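Local coordinates for tonb-dependent siderophore receptor (Acinetobacter baumannii, PDB 5FP1), which probably binds iron-chelating siderophores, possibly ferric enterobactin, at the outer membrane as the first step of TonB-dependent iron uptake, at residues Thr40-Ser45 with Gly122-Met127; Ser483-Tyr488 with Thr539-Arg544. One frame throughout, in Å; residues are numbered along the deposited sequence. Where two conformers were deposited one is given.

Interaction 1: Thr40-Ser45 with Gly122-Met127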
# COMPACT_ATOMS: atom_id res chain seq x y z
N THR A 40 3.78 17.60 -15.17
CA THR A 40 3.75 16.17 -15.44
C THR A 40 2.32 15.80 -15.81
O THR A 40 1.40 16.10 -15.06
CB THR A 40 4.25 15.39 -14.20
OG1 THR A 40 5.62 15.76 -13.93
CG2 THR A 40 4.13 13.88 -14.40
N PRO A 41 2.11 15.17 -16.98
CA PRO A 41 0.77 14.85 -17.46
C PRO A 41 0.24 13.53 -16.87
O PRO A 41 -0.11 12.59 -17.61
CB PRO A 41 0.96 14.78 -18.97
CG PRO A 41 2.37 14.27 -19.12
CD PRO A 41 3.14 14.87 -17.99
N LYS A 42 0.18 13.47 -15.55
CA LYS A 42 -0.18 12.26 -14.82
C LYS A 42 -0.57 12.69 -13.43
O LYS A 42 -0.04 13.67 -12.92
CB LYS A 42 1.03 11.32 -14.76
CG LYS A 42 0.68 9.86 -14.49
CD LYS A 42 1.89 8.97 -14.71
CE LYS A 42 1.47 7.52 -14.77
NZ LYS A 42 0.89 7.18 -16.10
N SER A 43 -1.50 11.98 -12.82
CA SER A 43 -1.89 12.28 -11.44
C SER A 43 -0.92 11.68 -10.46
O SER A 43 -0.66 10.47 -10.47
CB SER A 43 -3.28 11.78 -11.16
OG SER A 43 -4.22 12.39 -12.03
N VAL A 44 -0.39 12.52 -9.59
CA VAL A 44 0.53 12.09 -8.53
C VAL A 44 0.17 12.86 -7.28
O VAL A 44 -0.01 14.10 -7.34
CB VAL A 44 1.99 12.42 -8.87
CG1 VAL A 44 2.95 11.91 -7.78
CG2 VAL A 44 2.39 11.86 -10.21
N SER A 45 -0.07 12.14 -6.18
CA SER A 45 -0.29 12.77 -4.87
C SER A 45 0.90 12.46 -3.97
O SER A 45 1.38 11.32 -3.91
CB SER A 45 -1.53 12.21 -4.18
OG SER A 45 -2.72 12.61 -4.84
N GLY A 122 -3.18 6.07 -11.91
CA GLY A 122 -3.18 5.76 -13.32
C GLY A 122 -2.13 4.72 -13.71
O GLY A 122 -1.09 4.57 -13.07
N SER A 123 -2.41 4.04 -14.81
CA SER A 123 -1.55 2.99 -15.35
C SER A 123 -0.13 3.48 -15.52
O SER A 123 0.10 4.56 -16.07
CB SER A 123 -2.12 2.51 -16.68
OG SER A 123 -3.45 2.04 -16.49
N ALA A 124 0.83 2.71 -15.02
CA ALA A 124 2.20 3.20 -15.02
C ALA A 124 3.31 2.20 -15.26
O ALA A 124 4.40 2.35 -14.71
CB ALA A 124 2.43 3.92 -13.69
N SER A 125 3.08 1.21 -16.10
CA SER A 125 4.12 0.22 -16.35
C SER A 125 5.36 0.80 -17.01
O SER A 125 6.44 0.26 -16.80
CB SER A 125 3.61 -0.99 -17.16
OG SER A 125 2.67 -1.75 -16.42
N ALA A 126 5.25 1.89 -17.78
CA ALA A 126 6.46 2.43 -18.40
C ALA A 126 7.45 2.92 -17.34
O ALA A 126 8.67 2.97 -17.56
CB ALA A 126 6.12 3.53 -19.39
N MET A 127 6.92 3.30 -16.17
CA MET A 127 7.74 3.77 -15.08
C MET A 127 8.16 2.62 -14.14
O MET A 127 9.22 2.69 -13.52
CB MET A 127 6.99 4.83 -14.26
CG MET A 127 6.67 6.05 -15.09
SD MET A 127 6.05 7.39 -14.07
CE MET A 127 7.55 7.91 -13.27

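Interaction 2: Ser483-Tyr488 with Thr539-Arg544. With C8E ((hydroxyethyloxy)tri(ethyloxy)octane), chain C.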
# COMPACT_ATOMS: atom_id res chain seq x y z
N SER A 483 -0.98 24.34 -16.33
CA SER A 483 -0.85 23.24 -17.28
C SER A 483 -2.21 22.68 -17.63
O SER A 483 -3.09 22.61 -16.77
CB SER A 483 -0.02 22.10 -16.69
OG SER A 483 -0.45 20.87 -17.24
N ILE A 484 -2.36 22.28 -18.88
CA ILE A 484 -3.52 21.52 -19.31
C ILE A 484 -2.96 20.39 -20.13
O ILE A 484 -2.08 20.60 -20.98
CB ILE A 484 -4.50 22.33 -20.20
CG1 ILE A 484 -4.85 23.66 -19.56
CG2 ILE A 484 -5.79 21.55 -20.40
CD1 ILE A 484 -5.53 24.60 -20.56
N TYR A 485 -3.43 19.16 -19.87
CA TYR A 485 -2.81 18.02 -20.51
C TYR A 485 -3.78 16.94 -20.88
O TYR A 485 -4.90 16.88 -20.36
CB TYR A 485 -1.68 17.44 -19.63
CG TYR A 485 -2.20 16.76 -18.37
CD1 TYR A 485 -2.53 15.40 -18.37
CD2 TYR A 485 -2.37 17.48 -17.20
CE1 TYR A 485 -3.02 14.77 -17.21
CE2 TYR A 485 -2.84 16.87 -16.04
CZ TYR A 485 -3.16 15.52 -16.05
OH TYR A 485 -3.66 14.97 -14.90
N THR A 486 -3.31 16.11 -21.80
CA THR A 486 -3.94 14.85 -22.20
C THR A 486 -2.85 13.80 -22.17
O THR A 486 -1.75 14.05 -22.66
CB THR A 486 -4.46 14.91 -23.65
OG1 THR A 486 -5.28 16.07 -23.83
CG2 THR A 486 -5.26 13.66 -23.99
N SER A 487 -3.15 12.61 -21.66
CA SER A 487 -2.17 11.54 -21.70
C SER A 487 -2.77 10.16 -21.80
O SER A 487 -3.93 9.93 -21.48
CB SER A 487 -1.23 11.63 -20.48
OG SER A 487 -1.92 11.30 -19.30
N TYR A 488 -1.95 9.25 -22.28
CA TYR A 488 -2.30 7.87 -22.41
C TYR A 488 -1.15 7.01 -21.90
O TYR A 488 0.01 7.25 -22.23
CB TYR A 488 -2.60 7.55 -23.88
CG TYR A 488 -2.94 6.11 -24.13
CD1 TYR A 488 -4.18 5.60 -23.80
CD2 TYR A 488 -1.99 5.24 -24.64
CE1 TYR A 488 -4.48 4.25 -24.02
CE2 TYR A 488 -2.28 3.91 -24.86
CZ TYR A 488 -3.52 3.42 -24.55
OH TYR A 488 -3.78 2.08 -24.77
N THR A 539 -5.07 20.60 -8.46
CA THR A 539 -5.03 19.63 -9.56
C THR A 539 -6.46 19.11 -9.81
O THR A 539 -7.27 18.97 -8.89
CB THR A 539 -4.12 18.40 -9.28
OG1 THR A 539 -4.64 17.67 -8.15
CG2 THR A 539 -2.66 18.80 -9.01
N ALA A 540 -6.74 18.83 -11.07
CA ALA A 540 -7.99 18.21 -11.47
C ALA A 540 -7.71 17.26 -12.61
O ALA A 540 -6.88 17.55 -13.48
CB ALA A 540 -9.00 19.26 -11.90
N ALA A 541 -8.41 16.13 -12.64
CA ALA A 541 -8.24 15.14 -13.69
C ALA A 541 -9.51 14.37 -13.90
O ALA A 541 -10.25 14.07 -12.93
CB ALA A 541 -7.11 14.20 -13.33
N ILE A 542 -9.74 14.00 -15.16
CA ILE A 542 -10.85 13.18 -15.57
C ILE A 542 -10.21 12.06 -16.35
O ILE A 542 -9.30 12.30 -17.14
CB ILE A 542 -11.82 13.97 -16.49
CG1 ILE A 542 -12.57 15.01 -15.68
CG2 ILE A 542 -12.80 13.04 -17.19
CD1 ILE A 542 -13.74 14.44 -14.93
N PHE A 543 -10.66 10.83 -16.15
CA PHE A 543 -9.92 9.68 -16.67
C PHE A 543 -10.79 8.47 -16.85
O PHE A 543 -11.85 8.33 -16.23
CB PHE A 543 -8.74 9.33 -15.74
CG PHE A 543 -9.17 9.11 -14.32
CD1 PHE A 543 -9.61 7.88 -13.89
CD2 PHE A 543 -9.13 10.16 -13.42
CE1 PHE A 543 -10.03 7.72 -12.57
CE2 PHE A 543 -9.55 10.01 -12.12
CZ PHE A 543 -9.99 8.78 -11.69
N ARG A 544 -10.34 7.59 -17.72
CA ARG A 544 -10.77 6.20 -17.72
C ARG A 544 -9.53 5.33 -17.51
O ARG A 544 -8.58 5.36 -18.31
CB ARG A 544 -11.48 5.80 -18.99
CG ARG A 544 -11.82 4.31 -19.01
CD ARG A 544 -12.68 3.94 -20.21
NE ARG A 544 -13.97 4.61 -20.09
CZ ARG A 544 -14.83 4.79 -21.08
NH1 ARG A 544 -14.58 4.33 -22.29
NH2 ARG A 544 -15.94 5.45 -20.87
C1 C8E C . -4.59 15.87 -27.77
C2 C8E C . -3.84 17.19 -27.71
C3 C8E C . -3.42 17.47 -26.29
C4 C8E C . -3.38 18.94 -25.99
C5 C8E C . -3.14 19.23 -24.53
C6 C8E C . -4.28 18.74 -23.67
C7 C8E C . -5.39 19.74 -23.55
C8 C8E C . -6.69 19.03 -23.21
O9 C8E C . -7.25 18.59 -24.45
C10 C8E C . -8.19 17.52 -24.32
C11 C8E C . -9.53 18.06 -23.86
O12 C8E C . -9.35 18.81 -22.66
C13 C8E C . -10.60 19.35 -22.21
C14 C8E C . -10.41 20.09 -20.90
O15 C8E C . -10.15 21.47 -21.13
C16 C8E C . -11.30 22.29 -20.87
C17 C8E C . -10.87 23.69 -20.50
O18 C8E C . -9.70 23.60 -19.69
O HOH W 1 -4.19 16.76 -12.95

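Interaction 1: Thr40-Ser45 with Gly122-Met127
Within the plug of this TonB-dependent receptor, the N-terminal domain enclosed by the barrel, Lys-42 adds a side-chain link between the lead-in to strand 43-47 and the loop Gly-122 to Ala-124, which follows strand 114-121 and runs into the short helix 125-128. The two strands are antiparallel neighbours in the plug's mixed sheet, with backbone bonds joining Ser-43 to Lys-121. Beyond that pairing the chains diverge: the CA atoms of Lys-42 and Ser-123 are 9.4 Å apart, and the side chain bridges the gap.

Lys-42 starts with CG anti to the backbone N and stays extended as far as CE. Only the last torsion bends (chi4 78°), turning NZ aside to the carbonyl of Ser-123. Lys-42 NZ donates to Ser-123 O at 2.7 Å, a short bond near the head-on direction of the oxygen, with a C=O...N angle of 154°. The donor is tilted 25° from the carbonyl plane. The ammonium group probably polarises this carbonyl.

The methylenes make the apolar part of the contact. Lys-42 CE packs on Ala-124 CB at 3.9 Å, while Lys-42 CD passes Met-127 SD at a looser 4.5 Å. Ala-124, the N-cap residue, and Met-127 bracket the helix's first turn, joined by the bond from Met-127 N to Ala-124 O, and both point CB toward the lysine.

Ser-123 turns its own CB away from Lys-42; its OG bonds to Val-133 O and to Thr-522 of the barrel wall. The residue thus offers its backbone to the lysine and its hydroxyl elsewhere. On the Lys-42 side, Ala-489 and Thr-120 also touch the chain. At its far end, Lys-42 CE stands 3.5 Å from Ser-123 O, close behind the bonded nitrogen.

Interaction 2: Ser483-Tyr488 with Thr539-Arg544
Tyr-485 touches Ala-541 and reaches Ala-540 through a water on the wall of the transmembrane beta-barrel, extending past strand 518-531, which pairs with both its own strand and 536-555. With that strand between them, Tyr-485 and Ala-541 have CA atoms 9.2 Å apart, too far for direct backbone pairing.

From CB, the ring leaves with CG between the backbone N and the carbonyl carbon (chi1 70°) and stands nearly perpendicular to the CA-CB-CG plane (chi2 89°). The plug backbone lies over one face of the ring: Pro-41 CA sits 3.5 Å above Tyr-485 CD1, and Lys-42 N is 3.8 Å from Tyr-485 CE1. At the tip, Tyr-485 OH rests 3.9 Å from Ala-541 CB.

A water sits in the ring plane, at its edge, and donates both to Tyr-485 OH at 2.7 Å and to Ala-540 O. The hydroxyl thus takes a hydrogen from the water while keeping Glu-524 OE2, on the intervening strand, as its second partner. The angle between Tyr-485 OH and Ala-540 O at the water is about 104°, close to the H-O-H angle of water itself. On the other face of the strand a detergent molecule packs against Ile-484, its C7 lying 3.7 Å from Ile-484 CG2.

Both contacts are buried, their centres about 10 Å apart, but they belong to different domains. Interaction 1 lies wholly within the plug and is held by a direct, charged bond to a backbone carbonyl plus aliphatic packing; interaction 2 lies within the barrel wall, buries less surface, and is water-mediated, with strand 482-493 meeting detergent on its outward face. The two join at the plug-barrel interface. Pro-41 O probably accepts a hydrogen bond from Ser-487 OG at 2.8 Å, and Ser-43 OG packs on Ala-541 CB. The carboxylate that Tyr-485 uses is shared: Glu-524 OE2 also bonds to Ser-43 OG of the plug.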